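Local coordinates for protein acyl-coenzyme A oxidase 1 (Yarrowia lipolytica, PDB 5Y9D) that catalyses the FAD-dependent oxidation of saturated acyl-CoA to trans-2-enoyl-CoA by molecular oxygen, releasing hydrogen peroxide in peroxisomal fatty acid beta-oxidation, at residues R113-G118 with S123-L128; S138-G141 with Q147-Y150; V159-G164 with R240-H245. One frame throughout, in Å; residues are numbered along the deposited sequence.

Contact 1. Residues R113-G118 with S123-L128; sequences RAQLHG and STRTRL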
ATOM      1  N   ARG A 113      19.822   2.652  17.823  1.00 28.67           N
ATOM      2  CA  ARG A 113      18.949   3.683  18.386  1.00 28.99           C
ATOM      3  C   ARG A 113      18.042   4.282  17.325  1.00 26.63           C
ATOM      4  O   ARG A 113      16.875   4.573  17.571  1.00 28.25           O
ATOM      5  CB  ARG A 113      19.796   4.747  19.023  1.00 29.29           C
ATOM      6  CG  ARG A 113      19.041   5.698  19.888  1.00 29.29           C
ATOM      7  CD  ARG A 113      20.000   6.767  20.349  1.00 29.12           C
ATOM      8  NE  ARG A 113      21.127   6.185  21.071  1.00 29.59           N
ATOM      9  CZ  ARG A 113      21.029   5.640  22.276  1.00 30.52           C
ATOM     10  NH1 ARG A 113      19.868   5.585  22.890  1.00 33.57           N
ATOM     11  NH2 ARG A 113      22.092   5.143  22.879  1.00 31.90           N
ATOM     12  N   ALA A 114      18.578   4.440  16.138  1.00 27.02           N
ATOM     13  CA  ALA A 114      17.792   4.921  14.995  1.00 28.89           C
ATOM     14  C   ALA A 114      16.740   3.880  14.516  1.00 28.35           C
ATOM     15  O   ALA A 114      15.559   4.197  14.356  1.00 30.08           O
ATOM     16  CB  ALA A 114      18.733   5.344  13.863  1.00 28.10           C
ATOM     17  N   GLN A 115      17.148   2.635  14.353  1.00 28.86           N
ATOM     18  CA  GLN A 115      16.225   1.572  13.950  1.00 30.09           C
ATOM     19  C   GLN A 115      15.071   1.378  14.931  1.00 30.10           C
ATOM     20  O   GLN A 115      13.903   1.377  14.531  1.00 28.00           O
ATOM     21  CB  GLN A 115      16.989   0.256  13.754  1.00 32.08           C
ATOM     22  CG  GLN A 115      17.906   0.284  12.556  1.00 33.33           C
ATOM     23  CD  GLN A 115      19.010  -0.756  12.589  1.00 35.78           C
ATOM     24  OE1 GLN A 115      19.020  -1.700  13.406  1.00 38.61           O
ATOM     25  NE2 GLN A 115      19.935  -0.610  11.660  1.00 35.56           N
ATOM     26  N   LEU A 116      15.392   1.261  16.218  1.00 31.96           N
ATOM     27  CA  LEU A 116      14.371   1.043  17.244  1.00 33.70           C
ATOM     28  C   LEU A 116      13.383   2.209  17.357  1.00 36.17           C
ATOM     29  O   LEU A 116      12.172   2.014  17.543  1.00 38.50           O
ATOM     30  CB  LEU A 116      15.015   0.794  18.587  1.00 33.55           C
ATOM     31  CG  LEU A 116      15.961  -0.401  18.653  1.00 36.99           C
ATOM     32  CD1 LEU A 116      16.932  -0.253  19.821  1.00 38.11           C
ATOM     33  CD2 LEU A 116      15.186  -1.697  18.769  1.00 39.40           C
ATOM     34  N   HIS A 117      13.888   3.431  17.241  1.00 39.05           N
ATOM     35  CA  HIS A 117      13.032   4.609  17.341  1.00 35.07           C
ATOM     36  C   HIS A 117      12.157   4.776  16.102  1.00 32.25           C
ATOM     37  O   HIS A 117      11.045   5.295  16.190  1.00 29.94           O
ATOM     38  CB  HIS A 117      13.901   5.821  17.574  1.00 38.70           C
ATOM     39  CG  HIS A 117      13.140   7.078  17.796  1.00 39.30           C
ATOM     40  ND1 HIS A 117      11.900   7.104  18.393  1.00 43.18           N
ATOM     41  CD2 HIS A 117      13.441   8.357  17.497  1.00 41.90           C
ATOM     42  CE1 HIS A 117      11.468   8.348  18.457  1.00 41.64           C
ATOM     43  NE2 HIS A 117      12.383   9.127  17.913  1.00 45.99           N
ATOM     44  N   GLY A 118      12.647   4.297  14.959  1.00 30.98           N
ATOM     45  CA  GLY A 118      11.918   4.373  13.686  1.00 28.31           C
ATOM     46  C   GLY A 118      10.727   3.449  13.625  1.00 29.15           C
ATOM     47  O   GLY A 118       9.845   3.618  12.779  1.00 28.76           O
ATOM     48  N   SER A 123       9.453  10.233  11.304  1.00 24.27           N
ATOM     49  CA  SER A 123       9.836  11.596  10.960  1.00 22.91           C
ATOM     50  C   SER A 123      11.156  12.014  11.685  1.00 23.71           C
ATOM     51  O   SER A 123      12.084  12.529  11.056  1.00 21.02           O
ATOM     52  CB  SER A 123       8.680  12.564  11.229  1.00 24.19           C
ATOM     53  OG  SER A 123       7.608  12.413  10.276  1.00 24.79           O
ATOM     54  N   THR A 124      11.261  11.750  12.987  1.00 24.55           N
ATOM     55  CA  THR A 124      12.463  12.138  13.747  1.00 24.81           C
ATOM     56  C   THR A 124      13.650  11.285  13.310  1.00 26.21           C
ATOM     57  O   THR A 124      14.798  11.731  13.273  1.00 25.73           O
ATOM     58  CB  THR A 124      12.300  11.897  15.250  1.00 25.58           C
ATOM     59  OG1 THR A 124      11.207  12.659  15.766  1.00 25.53           O
ATOM     60  CG2 THR A 124      13.592  12.266  15.987  1.00 26.50           C
ATOM     61  N   ARG A 125      13.378  10.030  13.016  1.00 24.83           N
ATOM     62  CA  ARG A 125      14.429   9.181  12.579  1.00 26.70           C
ATOM     63  C   ARG A 125      15.058   9.784  11.312  1.00 25.53           C
ATOM     64  O   ARG A 125      16.241  10.022  11.270  1.00 23.39           O
ATOM     65  CB  ARG A 125      13.883   7.773  12.372  1.00 29.85           C
ATOM     66  CG  ARG A 125      14.941   6.734  12.109  1.00 33.18           C
ATOM     67  CD  ARG A 125      15.134   6.505  10.613  1.00 34.61           C
ATOM     68  NE  ARG A 125      16.291   5.638  10.411  1.00 37.26           N
ATOM     69  CZ  ARG A 125      16.284   4.323  10.576  1.00 32.64           C
ATOM     70  NH1 ARG A 125      15.179   3.716  10.942  1.00 29.65           N
ATOM     71  NH2 ARG A 125      17.399   3.624  10.378  1.00 34.74           N
ATOM     72  N   THR A 126      14.248  10.132  10.319  1.00 26.41           N
ATOM     73  CA  THR A 126      14.783  10.703   9.093  1.00 25.95           C
ATOM     74  C   THR A 126      15.462  12.062   9.308  1.00 27.54           C
ATOM     75  O   THR A 126      16.544  12.338   8.727  1.00 23.84           O
ATOM     76  CB  THR A 126      13.672  10.866   8.074  1.00 25.81           C
ATOM     77  OG1 THR A 126      13.077   9.599   7.855  1.00 27.89           O
ATOM     78  CG2 THR A 126      14.201  11.391   6.753  1.00 25.96           C
ATOM     79  N   ARG A 127      14.825  12.904  10.134  1.00 26.85           N
ATOM     80  CA  ARG A 127      15.294  14.269  10.316  1.00 28.10           C
ATOM     81  C   ARG A 127      16.633  14.302  11.059  1.00 28.40           C
ATOM     82  O   ARG A 127      17.449  15.191  10.882  1.00 30.00           O
ATOM     83  CB  ARG A 127      14.253  15.127  11.031  1.00 28.79           C
ATOM     84  CG  ARG A 127      14.582  16.618  10.996  1.00 28.96           C
ATOM     85  CD  ARG A 127      13.333  17.430  10.800  1.00 28.74           C
ATOM     86  NE  ARG A 127      13.550  18.856  10.946  1.00 28.36           N
ATOM     87  CZ  ARG A 127      12.640  19.721  11.403  1.00 29.81           C
ATOM     88  NH1 ARG A 127      11.421  19.322  11.795  1.00 27.62           N
ATOM     89  NH2 ARG A 127      12.951  21.008  11.469  1.00 30.21           N
ATOM     90  N   LEU A 128      16.868  13.316  11.882  1.00 28.24           N
ATOM     91  CA  LEU A 128      18.151  13.191  12.513  1.00 28.95           C
ATOM     92  C   LEU A 128      19.141  12.586  11.528  1.00 27.46           C
ATOM     93  O   LEU A 128      20.307  12.949  11.448  1.00 25.83           O
ATOM     94  CB  LEU A 128      17.999  12.286  13.723  1.00 30.27           C
ATOM     95  CG  LEU A 128      19.233  12.083  14.571  1.00 32.30           C
ATOM     96  CD1 LEU A 128      19.815  13.417  14.976  1.00 34.28           C
ATOM     97  CD2 LEU A 128      18.834  11.271  15.787  1.00 34.29           C
TER

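Contact 2. Residues S138-G141 with Q147-Y150; sequences SIRG and QFKY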
ATOM      1  N   SER A 138      29.178  11.124   4.642  1.00 31.78           N
ATOM      2  CA  SER A 138      29.802  11.592   3.426  1.00 32.65           C
ATOM      3  C   SER A 138      31.090  12.340   3.725  1.00 33.27           C
ATOM      4  O   SER A 138      32.027  12.198   2.984  1.00 36.44           O
ATOM      5  CB  SER A 138      28.858  12.459   2.578  1.00 33.98           C
ATOM      6  OG  SER A 138      27.622  11.797   2.318  1.00 35.16           O
ATOM      7  N   ILE A 139      31.178  13.099   4.807  1.00 34.00           N
ATOM      8  CA  ILE A 139      32.430  13.814   5.052  1.00 37.24           C
ATOM      9  C   ILE A 139      33.497  12.866   5.552  1.00 37.34           C
ATOM     10  O   ILE A 139      34.666  13.061   5.282  1.00 38.43           O
ATOM     11  CB  ILE A 139      32.364  14.925   6.118  1.00 39.04           C
ATOM     12  CG1 ILE A 139      31.219  15.873   5.934  1.00 38.96           C
ATOM     13  CG2 ILE A 139      33.632  15.776   6.077  1.00 42.54           C
ATOM     14  CD1 ILE A 139      30.915  16.522   7.263  1.00 42.76           C
ATOM     15  N   ARG A 140      33.104  11.866   6.320  1.00 39.97           N
ATOM     16  CA  ARG A 140      34.065  10.875   6.772  1.00 42.82           C
ATOM     17  C   ARG A 140      34.513  10.046   5.572  1.00 43.36           C
ATOM     18  O   ARG A 140      35.703   9.918   5.329  1.00 47.37           O
ATOM     19  CB  ARG A 140      33.481   9.975   7.872  1.00 44.19           C
ATOM     20  CG  ARG A 140      34.474   9.659   8.968  1.00 46.59           C
ATOM     21  CD  ARG A 140      34.108   8.416   9.759  1.00 55.24           C
ATOM     22  NE  ARG A 140      33.410   8.727  11.005  1.00 57.65           N
ATOM     23  CZ  ARG A 140      32.093   8.891  11.125  1.00 59.67           C
ATOM     24  NH1 ARG A 140      31.280   8.786  10.062  1.00 62.03           N
ATOM     25  NH2 ARG A 140      31.583   9.164  12.325  1.00 55.28           N
ATOM     26  N   GLY A 141      33.554   9.525   4.809  1.00 42.82           N
ATOM     27  CA  GLY A 141      33.842   8.611   3.697  1.00 41.19           C
ATOM     28  C   GLY A 141      34.490   9.214   2.459  1.00 39.12           C
ATOM     29  O   GLY A 141      35.184   8.524   1.735  1.00 38.07           O
ATOM     30  N   GLN A 147      40.134  17.140   6.417  1.00 36.70           N
ATOM     31  CA  GLN A 147      38.905  17.773   5.953  1.00 34.92           C
ATOM     32  C   GLN A 147      37.818  17.488   6.952  1.00 32.51           C
ATOM     33  O   GLN A 147      37.164  18.407   7.430  1.00 31.80           O
ATOM     34  CB  GLN A 147      38.503  17.252   4.561  1.00 36.26           C
ATOM     35  CG  GLN A 147      39.320  17.850   3.411  1.00 35.08           C
ATOM     36  CD  GLN A 147      38.776  17.464   2.058  1.00 34.97           C
ATOM     37  OE1 GLN A 147      38.468  16.302   1.806  1.00 34.95           O
ATOM     38  NE2 GLN A 147      38.632  18.447   1.177  1.00 35.61           N
ATOM     39  N   PHE A 148      37.668  16.216   7.294  1.00 30.72           N
ATOM     40  CA  PHE A 148      36.790  15.806   8.361  1.00 32.63           C
ATOM     41  C   PHE A 148      37.050  16.528   9.694  1.00 37.53           C
ATOM     42  O   PHE A 148      36.130  17.100  10.274  1.00 42.46           O
ATOM     43  CB  PHE A 148      36.849  14.303   8.588  1.00 31.48           C
ATOM     44  CG  PHE A 148      35.743  13.790   9.515  1.00 30.71           C
ATOM     45  CD1 PHE A 148      34.418  13.772   9.096  1.00 29.28           C
ATOM     46  CD2 PHE A 148      36.029  13.348  10.785  1.00 28.01           C
ATOM     47  CE1 PHE A 148      33.405  13.320   9.922  1.00 28.48           C
ATOM     48  CE2 PHE A 148      35.027  12.905  11.618  1.00 29.47           C
ATOM     49  CZ  PHE A 148      33.710  12.888  11.191  1.00 29.08           C
ATOM     50  N   LYS A 149      38.277  16.484  10.195  1.00 40.70           N
ATOM     51  CA  LYS A 149      38.594  17.142  11.473  1.00 44.33           C
ATOM     52  C   LYS A 149      38.161  18.601  11.489  1.00 41.49           C
ATOM     53  O   LYS A 149      37.707  19.111  12.507  1.00 45.96           O
ATOM     54  CB  LYS A 149      40.092  17.038  11.788  1.00 47.50           C
ATOM     55  CG  LYS A 149      40.479  15.653  12.272  1.00 52.16           C
ATOM     56  CD  LYS A 149      41.979  15.446  12.377  1.00 58.51           C
ATOM     57  CE  LYS A 149      42.299  14.279  13.315  1.00 63.57           C
ATOM     58  NZ  LYS A 149      42.007  14.629  14.741  1.00 64.64           N
ATOM     59  N   TYR A 150      38.286  19.255  10.346  1.00 37.20           N
ATOM     60  CA  TYR A 150      37.938  20.657  10.218  1.00 36.58           C
ATOM     61  C   TYR A 150      36.453  20.933  10.435  1.00 35.86           C
ATOM     62  O   TYR A 150      36.095  21.859  11.144  1.00 38.44           O
ATOM     63  CB  TYR A 150      38.330  21.152   8.834  1.00 37.60           C
ATOM     64  CG  TYR A 150      37.905  22.584   8.589  1.00 38.49           C
ATOM     65  CD1 TYR A 150      38.676  23.629   9.065  1.00 35.37           C
ATOM     66  CD2 TYR A 150      36.728  22.888   7.870  1.00 36.52           C
ATOM     67  CE1 TYR A 150      38.310  24.937   8.840  1.00 36.43           C
ATOM     68  CE2 TYR A 150      36.348  24.197   7.652  1.00 37.20           C
ATOM     69  CZ  TYR A 150      37.150  25.216   8.149  1.00 37.45           C
ATOM     70  OH  TYR A 150      36.830  26.533   7.972  1.00 42.77           O
TER

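Contact 3. Residues V159-G164 with R240-H245; sequences VKQFYG and RNVHDH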
ATOM      1  N   VAL A 159      26.703  18.857  16.378  1.00 31.60           N
ATOM      2  CA  VAL A 159      25.522  19.636  15.996  1.00 30.59           C
ATOM      3  C   VAL A 159      25.417  20.938  16.804  1.00 32.57           C
ATOM      4  O   VAL A 159      24.395  21.269  17.381  1.00 34.06           O
ATOM      5  CB  VAL A 159      24.255  18.771  16.043  1.00 32.32           C
ATOM      6  CG1 VAL A 159      23.209  19.357  15.153  1.00 34.43           C
ATOM      7  CG2 VAL A 159      24.527  17.390  15.485  1.00 34.19           C
ATOM      8  N   LYS A 160      26.525  21.645  16.862  1.00 36.59           N
ATOM      9  CA  LYS A 160      26.574  22.923  17.508  1.00 35.46           C
ATOM     10  C   LYS A 160      26.836  23.990  16.478  1.00 34.80           C
ATOM     11  O   LYS A 160      27.890  24.042  15.878  1.00 35.31           O
ATOM     12  CB  LYS A 160      27.677  22.918  18.550  1.00 38.10           C
ATOM     13  CG  LYS A 160      27.549  21.806  19.566  1.00 38.35           C
ATOM     14  CD  LYS A 160      27.832  22.307  20.965  1.00 39.34           C
ATOM     15  CE  LYS A 160      27.653  21.213  21.998  1.00 42.53           C
ATOM     16  NZ  LYS A 160      27.132  21.700  23.304  1.00 41.37           N
ATOM     17  N   GLN A 161      25.850  24.841  16.283  1.00 35.65           N
ATOM     18  CA  GLN A 161      25.932  25.925  15.338  1.00 33.54           C
ATOM     19  C   GLN A 161      26.030  25.360  13.944  1.00 31.22           C
ATOM     20  O   GLN A 161      26.462  26.023  13.038  1.00 30.97           O
ATOM     21  CB  GLN A 161      27.136  26.794  15.643  1.00 35.02           C
ATOM     22  CG  GLN A 161      27.141  27.347  17.047  1.00 37.88           C
ATOM     23  CD  GLN A 161      27.754  28.716  17.140  1.00 40.24           C
ATOM     24  OE1 GLN A 161      27.871  29.421  16.160  1.00 41.98           O
ATOM     25  NE2 GLN A 161      28.146  29.095  18.330  1.00 44.19           N
ATOM     26  N   PHE A 162      25.670  24.101  13.794  1.00 30.86           N
ATOM     27  CA  PHE A 162      25.858  23.404  12.554  1.00 30.93           C
ATOM     28  C   PHE A 162      24.805  22.325  12.370  1.00 28.90           C
ATOM     29  O   PHE A 162      24.678  21.464  13.207  1.00 26.96           O
ATOM     30  CB  PHE A 162      27.237  22.771  12.607  1.00 32.77           C
ATOM     31  CG  PHE A 162      27.769  22.370  11.286  1.00 34.17           C
ATOM     32  CD1 PHE A 162      27.233  21.296  10.618  1.00 34.03           C
ATOM     33  CD2 PHE A 162      28.811  23.052  10.715  1.00 35.07           C
ATOM     34  CE1 PHE A 162      27.722  20.918   9.401  1.00 35.62           C
ATOM     35  CE2 PHE A 162      29.309  22.672   9.497  1.00 35.33           C
ATOM     36  CZ  PHE A 162      28.764  21.606   8.841  1.00 32.47           C
ATOM     37  N   TYR A 163      24.071  22.358  11.272  1.00 25.41           N
ATOM     38  CA  TYR A 163      23.228  21.243  10.902  1.00 25.24           C
ATOM     39  C   TYR A 163      23.399  20.882   9.440  1.00 23.18           C
ATOM     40  O   TYR A 163      23.281  21.720   8.594  1.00 26.68           O
ATOM     41  CB  TYR A 163      21.762  21.495  11.243  1.00 26.94           C
ATOM     42  CG  TYR A 163      21.032  20.220  11.522  1.00 26.51           C
ATOM     43  CD1 TYR A 163      21.026  19.680  12.777  1.00 29.14           C
ATOM     44  CD2 TYR A 163      20.383  19.540  10.521  1.00 25.47           C
ATOM     45  CE1 TYR A 163      20.386  18.503  13.038  1.00 30.28           C
ATOM     46  CE2 TYR A 163      19.739  18.359  10.770  1.00 26.86           C
ATOM     47  CZ  TYR A 163      19.747  17.850  12.025  1.00 30.57           C
ATOM     48  OH  TYR A 163      19.118  16.678  12.291  1.00 34.95           O
ATOM     49  N   GLY A 164      23.636  19.622   9.147  1.00 21.40           N
ATOM     50  CA  GLY A 164      24.025  19.229   7.828  1.00 22.15           C
ATOM     51  C   GLY A 164      22.865  18.625   7.086  1.00 23.37           C
ATOM     52  O   GLY A 164      21.870  18.237   7.695  1.00 24.76           O
ATOM     53  N   ARG A 240      23.133  28.602   4.915  1.00 20.29           N
ATOM     54  CA  ARG A 240      22.582  29.710   5.694  1.00 21.13           C
ATOM     55  C   ARG A 240      23.648  30.433   6.537  1.00 21.55           C
ATOM     56  O   ARG A 240      24.672  29.828   6.927  1.00 20.99           O
ATOM     57  CB  ARG A 240      21.533  29.197   6.667  1.00 21.41           C
ATOM     58  CG  ARG A 240      20.317  28.555   6.049  1.00 22.31           C
ATOM     59  CD  ARG A 240      19.324  28.103   7.124  1.00 22.02           C
ATOM     60  NE  ARG A 240      17.977  28.063   6.587  1.00 20.56           N
ATOM     61  CZ  ARG A 240      17.486  27.068   5.864  1.00 23.03           C
ATOM     62  NH1 ARG A 240      18.216  25.985   5.605  1.00 23.33           N
ATOM     63  NH2 ARG A 240      16.232  27.139   5.404  1.00 24.74           N
ATOM     64  N   ASN A 241      23.387  31.708   6.826  1.00 21.66           N
ATOM     65  CA  ASN A 241      24.144  32.442   7.832  1.00 23.20           C
ATOM     66  C   ASN A 241      23.674  31.898   9.181  1.00 24.32           C
ATOM     67  O   ASN A 241      22.489  31.933   9.488  1.00 24.04           O
ATOM     68  CB  ASN A 241      23.934  33.966   7.731  1.00 23.56           C
ATOM     69  CG  ASN A 241      24.229  34.517   6.336  1.00 23.41           C
ATOM     70  OD1 ASN A 241      23.312  34.961   5.634  1.00 22.89           O
ATOM     71  ND2 ASN A 241      25.491  34.445   5.910  1.00 22.64           N
ATOM     72  N   VAL A 242      24.606  31.377   9.960  1.00 26.47           N
ATOM     73  CA  VAL A 242      24.276  30.588  11.149  1.00 31.60           C
ATOM     74  C   VAL A 242      23.652  31.399  12.291  1.00 30.58           C
ATOM     75  O   VAL A 242      22.918  30.859  13.110  1.00 32.64           O
ATOM     76  CB  VAL A 242      25.546  29.861  11.686  1.00 37.67           C
ATOM     77  CG1 VAL A 242      25.161  28.793  12.698  1.00 39.60           C
ATOM     78  CG2 VAL A 242      26.327  29.206  10.535  1.00 39.57           C
ATOM     79  N   HIS A 243      23.904  32.698  12.327  1.00 31.34           N
ATOM     80  CA  HIS A 243      23.511  33.498  13.465  1.00 31.45           C
ATOM     81  C   HIS A 243      22.117  34.067  13.355  1.00 31.21           C
ATOM     82  O   HIS A 243      21.525  34.423  14.371  1.00 35.53           O
ATOM     83  CB  HIS A 243      24.565  34.585  13.751  1.00 32.23           C
ATOM     84  CG  HIS A 243      25.836  34.045  14.337  1.00 32.78           C
ATOM     85  ND1 HIS A 243      26.003  33.842  15.689  1.00 37.66           N
ATOM     86  CD2 HIS A 243      26.992  33.647  13.756  1.00 34.59           C
ATOM     87  CE1 HIS A 243      27.217  33.368  15.920  1.00 35.20           C
ATOM     88  NE2 HIS A 243      27.835  33.238  14.763  1.00 34.07           N
ATOM     89  N   ASP A 244      21.577  34.142  12.142  1.00 31.04           N
ATOM     90  CA  ASP A 244      20.164  34.502  11.926  1.00 29.35           C
ATOM     91  C   ASP A 244      19.399  33.504  11.043  1.00 27.08           C
ATOM     92  O   ASP A 244      18.229  33.689  10.745  1.00 25.78           O
ATOM     93  CB  ASP A 244      20.058  35.900  11.326  1.00 33.30           C
ATOM     94  CG  ASP A 244      20.913  36.083  10.060  1.00 39.52           C
ATOM     95  OD1 ASP A 244      20.958  35.180   9.192  1.00 41.49           O
ATOM     96  OD2 ASP A 244      21.546  37.156   9.932  1.00 45.32           O
ATOM     97  N   HIS A 245      20.081  32.460  10.590  1.00 25.95           N
ATOM     98  CA  HIS A 245      19.491  31.454   9.705  1.00 23.97           C
ATOM     99  C   HIS A 245      19.093  31.895   8.278  1.00 22.37           C
ATOM    100  O   HIS A 245      18.443  31.143   7.553  1.00 21.94           O
ATOM    101  CB  HIS A 245      18.298  30.825  10.404  1.00 23.02           C
ATOM    102  CG  HIS A 245      18.321  29.344  10.368  1.00 21.69           C
ATOM    103  ND1 HIS A 245      17.274  28.598   9.896  1.00 21.44           N
ATOM    104  CD2 HIS A 245      19.275  28.467  10.749  1.00 21.54           C
ATOM    105  CE1 HIS A 245      17.580  27.319   9.994  1.00 21.43           C
ATOM    106  NE2 HIS A 245      18.791  27.214  10.505  1.00 21.65           N
TER

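Contact 1. Residues R113-G118 with S123-L128
The carbonyl oxygen of A114 accepts the hydrogen bond of G118 N within its own helix, at 3.0 Å, and is packed against by R125 from the neighbouring helix. R125 CG touches A114 O at 3.4 Å, and one face of the guanidinium group lies over the same oxygen, offset toward the rim of the group. The closest nitrogen, NH1, makes no hydrogen bond to it because the angle is poor. The arginine gets there with CG anti to its own backbone nitrogen (chi1 -171°) and a bend at chi2 (-95°), which folds the chain across the helix 113-118 backbone and runs its end alongside Q115. There R125 NH2 lies 4.0 Å from Q115 CG. The backbone of G118 completes the surface, its CA 4.1 Å from R125 CB. At the other flank H117 crosses T124 at about a right angle, its NE2 3.8 Å from T124 CB.

The axes of segments 113-118 and 123-128 approach to 9.0 Å, their directions 150° apart and so roughly antiparallel, forming a helical hairpin in the N-terminal region of the oxidase. Helix 306-334 supplies polar partners for two of these side chains: D318 forms a salt bridge with R125 NH1, and S314 OG bonds Q115 NE2. T124 OG1 is bonded to D121. A leucine in place of R125 would probably leave the D318 carboxylate without its mate and remove the guanidinium face from over A114 O. The R125 side chain is about 8 Å from that of E464, the probable proton acceptor. The arginine's flat face thus serves the hairpin by packing, while its NH1 ties that hairpin to helix 306-334 through D318.

Contact 2. Residues S138-G141 with Q147-Y150
F148 reaches across to I139 and R140 as a flat ring that meets each of them differently. Its CG stands anti to the backbone nitrogen (chi1 -169°), which carries the ring away from helix 145-153 and against helix 122-142. R140 occupies one face: its CG sits over the middle of the ring, 3.9 Å from the centroid and only 11° off the normal, a CH-pi contact. CB of R140 adds to this, 3.9 Å from F148 CE1. The arginine and the phenylalanine lie side by side and point the same way, until a bend at chi3 turns the guanidinium group so that one of its faces looks onto F148 CZ near the group's rim, the two planes 34° apart.

This is the packing of two successive helices, 122-142 and 145-153, folded against each other around a very short connection in the N-terminal helical part of the oxidase, away from the flavin and the annotated active site.

I139 takes the ring from its rim instead. Its CB lies in the ring plane, and the CG2 branch, set opposite the backbone nitrogen and beside the carbonyl carbon, is turned to the ring edge, where it meets F148 CD1 at 3.7 Å, the two side chains crossing at about a right angle. The backbone comes at least as close, with R140 N 3.6 Å from F148 CD1, so the ring corner rests on main chain as well as on the CG2 methyl of I139. Beyond the pair, I139 also packs on L283 and F148 on V157. Q147 bonds through OE1 to M284 N and through NE2 to M282 O, tying helix 145-153 to the loop that carries L283.

Contact 3. Residues V159-G164 with R240-H245
V242 rests on the main chain of Q161, with its CG1 methyl 3.1 Å from the carbonyl oxygen Q161 O, though so short a contact is doubtful at this resolution. This branch is anti to the backbone nitrogen of the valine (chi1 -166°), the position that directs it at the peptide across the gap. Beside it, Q161 CB lies 4.1 Å from V242 CG1. The glutamine chain then bends at chi2 and brings its amide past H243, with OE1 4.0 Å from H243 CE1. The amide and imidazole planes stand almost perpendicular, 87° apart, and no hydrogen bond joins the two groups.

The turn carrying V242 and H243 is closed by a weak backbone bond from H245 N to N241 O. At its base R240 CD sits 3.3 Å above the centre of the H245 ring, while H245 O lies at the edge of the R240 guanidinium group, in its plane. Both loops are further held by the chain leading into strand 216-225: R240 NH1 bonds A210 O and S214 O, H245 NE2 bonds T213 O, Y163 N bonds T215 OG1, and F162 stacks on H216.

The second subunit closes over this layer. Its F696 packs on Q161 and meets the H243 ring, its R683 bonds D244 O, and its Y687 meets the H245 ring. The arrangement is thus loop-to-loop packing at the margin of the middle beta domain of the acyl-CoA dehydrogenase fold, where the connection from the N-terminal helices enters that domain and the C-terminal part of the partner subunit lies across it.

The three contacts follow one another along the chain, each first segment coming after the previous contact has closed, although contact 3 reaches forward to the loop behind strand 228-238. Contacts 1 and 2 share helix 122-142, packing it near its two ends against its predecessor and its successor, with centres 23 Å apart. Contact 3 lies 22 Å from contact 1 and 18 Å from contact 2, centre to centre. It touches contact 1 through a probable hydrogen bond, Y163 OH to R127 O at 2.6 Å. Helix 122-142 therefore links the buried helical hairpin near the probable active-site glutamate to the more peripheral, partly buried packing against helix 145-153, and also to the beta domain at the subunit interface.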